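Local coordinates for signal recognition particle receptor FtsY (Sulfolobus acidocaldarius, PDB 5L3S), which serves as the receptor of the signal recognition particle and belongs to the SRP54-type family of P-loop proteins, at residues A135-F140 against V187-A192. Numbering follows the deposited sequence.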
ATOM      1  N   ALA B 135      -6.207  23.321   4.077  1.00 24.82           N
ATOM      2  CA  ALA B 135      -6.135  23.735   2.683  1.00 25.13           C
ATOM      3  C   ALA B 135      -6.433  22.526   1.791  1.00 20.36           C
ATOM      4  O   ALA B 135      -5.704  21.523   1.822  1.00 24.41           O
ATOM      5  CB  ALA B 135      -4.756  24.274   2.374  1.00 23.99           C
ATOM      6  N   ALA B 136      -7.493  22.629   0.995  1.00 22.45           N
ATOM      7  CA  ALA B 136      -7.871  21.575   0.050  1.00 22.12           C
ATOM      8  C   ALA B 136      -7.045  21.680  -1.223  1.00 22.64           C
ATOM      9  O   ALA B 136      -7.559  22.024  -2.286  1.00 23.07           O
ATOM     10  CB  ALA B 136      -9.359  21.658  -0.263  1.00 20.44           C
ATOM     11  N   SER B 137      -5.757  21.372  -1.121  1.00 22.22           N
ATOM     12  CA  SER B 137      -4.840  21.568  -2.245  1.00 23.13           C
ATOM     13  C   SER B 137      -4.679  20.355  -3.187  1.00 24.05           C
ATOM     14  O   SER B 137      -3.800  20.358  -4.038  1.00 27.92           O
ATOM     15  CB  SER B 137      -3.477  22.071  -1.754  1.00 24.07           C
ATOM     16  OG  SER B 137      -3.535  23.454  -1.416  1.00 26.21           O
ATOM     17  N   ASP B 138      -5.515  19.326  -3.021  1.00 20.21           N
ATOM     18  CA  ASP B 138      -5.739  18.345  -4.099  1.00 20.32           C
ATOM     19  C   ASP B 138      -6.862  18.880  -4.965  1.00 21.63           C
ATOM     20  O   ASP B 138      -8.037  18.744  -4.623  1.00 23.36           O
ATOM     21  CB  ASP B 138      -6.148  16.980  -3.550  1.00 16.20           C
ATOM     22  CG  ASP B 138      -6.433  15.944  -4.652  1.00 21.81           C
ATOM     23  OD1 ASP B 138      -6.497  16.293  -5.852  1.00 26.29           O
ATOM     24  OD2 ASP B 138      -6.611  14.759  -4.298  1.00 24.72           O
ATOM     25  N   THR B 139      -6.502  19.486  -6.087  1.00 24.77           N
ATOM     26  CA  THR B 139      -7.494  20.088  -6.966  1.00 23.63           C
ATOM     27  C   THR B 139      -7.699  19.210  -8.200  1.00 27.12           C
ATOM     28  O   THR B 139      -8.319  19.622  -9.182  1.00 25.03           O
ATOM     29  CB  THR B 139      -7.052  21.490  -7.427  1.00 21.02           C
ATOM     30  OG1 THR B 139      -5.805  21.382  -8.122  1.00 28.83           O
ATOM     31  CG2 THR B 139      -6.852  22.423  -6.219  1.00 21.26           C
ATOM     32  N   PHE B 140      -7.180  17.998  -8.154  1.00 23.13           N
ATOM     33  CA  PHE B 140      -7.238  17.122  -9.331  1.00 25.67           C
ATOM     34  C   PHE B 140      -8.230  15.973  -9.217  1.00 28.86           C
ATOM     35  O   PHE B 140      -9.045  15.744 -10.116  1.00 25.71           O
ATOM     36  CB  PHE B 140      -5.855  16.550  -9.667  1.00 29.71           C
ATOM     37  CG  PHE B 140      -5.897  15.408 -10.660  1.00 34.94           C
ATOM     38  CD1 PHE B 140      -5.895  15.658 -12.023  1.00 39.61           C
ATOM     39  CD2 PHE B 140      -5.956  14.086 -10.228  1.00 35.69           C
ATOM     40  CE1 PHE B 140      -5.956  14.610 -12.944  1.00 38.91           C
ATOM     41  CE2 PHE B 140      -6.021  13.041 -11.138  1.00 38.35           C
ATOM     42  CZ  PHE B 140      -6.009  13.305 -12.495  1.00 32.09           C
ATOM     43  N   VAL B 187      -2.077  25.436   9.935  1.00 27.57           N
ATOM     44  CA  VAL B 187      -2.644  25.101   8.634  1.00 22.49           C
ATOM     45  C   VAL B 187      -2.145  23.725   8.175  1.00 24.75           C
ATOM     46  O   VAL B 187      -0.943  23.459   8.209  1.00 26.29           O
ATOM     47  CB  VAL B 187      -2.258  26.140   7.569  1.00 24.92           C
ATOM     48  CG1 VAL B 187      -2.710  25.670   6.154  1.00 26.22           C
ATOM     49  CG2 VAL B 187      -2.847  27.483   7.920  1.00 29.27           C
ATOM     50  N   LEU B 188      -3.071  22.864   7.745  1.00 25.56           N
ATOM     51  CA  LEU B 188      -2.725  21.537   7.221  1.00 25.50           C
ATOM     52  C   LEU B 188      -3.048  21.501   5.745  1.00 27.16           C
ATOM     53  O   LEU B 188      -4.191  21.698   5.373  1.00 23.54           O
ATOM     54  CB  LEU B 188      -3.540  20.447   7.930  1.00 23.47           C
ATOM     55  CG  LEU B 188      -3.393  20.460   9.447  1.00 28.27           C
ATOM     56  CD1 LEU B 188      -4.237  19.372  10.068  1.00 35.74           C
ATOM     57  CD2 LEU B 188      -1.944  20.262   9.795  1.00 23.56           C
ATOM     58  N   ILE B 189      -2.045  21.226   4.914  1.00 23.17           N
ATOM     59  CA  ILE B 189      -2.216  21.228   3.469  1.00 21.79           C
ATOM     60  C   ILE B 189      -2.339  19.811   2.912  1.00 22.74           C
ATOM     61  O   ILE B 189      -1.415  19.010   3.041  1.00 21.96           O
ATOM     62  CB  ILE B 189      -1.039  21.962   2.790  1.00 22.57           C
ATOM     63  CG1 ILE B 189      -0.944  23.395   3.359  1.00 22.22           C
ATOM     64  CG2 ILE B 189      -1.228  21.978   1.271  1.00 21.04           C
ATOM     65  CD1 ILE B 189       0.314  24.155   2.967  1.00 20.65           C
ATOM     66  N   ASP B 190      -3.492  19.503   2.323  1.00 19.38           N
ATOM     67  CA  ASP B 190      -3.681  18.216   1.644  1.00 21.68           C
ATOM     68  C   ASP B 190      -3.161  18.368   0.228  1.00 25.42           C
ATOM     69  O   ASP B 190      -3.303  19.434  -0.365  1.00 20.54           O
ATOM     70  CB  ASP B 190      -5.174  17.835   1.630  1.00 19.58           C
ATOM     71  CG  ASP B 190      -5.411  16.326   1.376  1.00 24.48           C
ATOM     72  OD1 ASP B 190      -4.425  15.564   1.294  1.00 19.26           O
ATOM     73  OD2 ASP B 190      -6.589  15.918   1.290  1.00 25.51           O
ATOM     74  N   THR B 191      -2.571  17.310  -0.330  1.00 21.43           N
ATOM     75  CA  THR B 191      -2.107  17.358  -1.709  1.00 21.54           C
ATOM     76  C   THR B 191      -2.555  16.101  -2.434  1.00 24.67           C
ATOM     77  O   THR B 191      -2.821  15.067  -1.805  1.00 22.09           O
ATOM     78  CB  THR B 191      -0.545  17.477  -1.820  1.00 19.77           C
ATOM     79  OG1 THR B 191       0.078  16.275  -1.341  1.00 22.42           O
ATOM     80  CG2 THR B 191      -0.018  18.669  -1.044  1.00 23.07           C
ATOM     81  N   ALA B 192      -2.670  16.189  -3.754  1.00 21.25           N
ATOM     82  CA  ALA B 192      -3.022  15.000  -4.534  1.00 17.18           C
ATOM     83  C   ALA B 192      -1.956  13.902  -4.449  1.00 21.20           C
ATOM     84  O   ALA B 192      -0.767  14.173  -4.266  1.00 21.68           O
ATOM     85  CB  ALA B 192      -3.285  15.367  -5.982  1.00 15.96           C
TER
HETATM   86  O   HOH W   1      -2.161  18.600  -5.143  1.00 20.61           O
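Ala135 lies between Leu188 and Asp190 and bonds to both through its backbone: its N reaches Leu188 O at 2.9 Å and its O receives Asp190 N at 3.0 Å. N-H...O angles both above 160° show the two bonds to be nearly straight, and Ala135 paired with Ile189, whose backbone runs the same way, gives the register of a parallel sheet. On the face carrying these two side chains, Ala135 CB meets Ile189 CG1 at 4.0 Å. With CG1 beside the backbone N (chi1 -57°) and CG2 anti to it, Ile189 turns the first branch to Ala135 while Ile189 CG2 lies 3.8 Å from Ser137 CB.

Past this pair the backbone of 135-140 turns. Ala136 centres an inverse gamma turn with a weak Ser137 N to Ala135 O bond, and a water joins the two backbones, donating to Ser137 O at 2.6 Å and accepting from Ala192 N. Further on, the carboxylate of Asp138 turns its face to Ala192 CA and CB, with Asp138 OD1 3.3 Å from Ala192 CB. With CG anti to the backbone N (chi1 178°), OD1 also accepts from Phe140 N in an Asx turn and from Arg141 N; two backbone amides thus fix the rotation of the carboxylate beside the bound phosphoaminophosphonic acid-guanylate ester.

Asp190 OD2 is hydrogen-bonded to Thr115 of the probable P-loop, and its side chain is about 4 Å from the magnesium ion, a position consistent with a Walker B aspartate. Strand 186-191 runs between 132-137 and 102-107 in the parallel part of the P-loop NTPase sheet. Helix 168-181 covers the Ala135 and Ser137 face, whereas Ala136 and Asp190 face helix 144-155, with helix 114-127 also packing on Asp190.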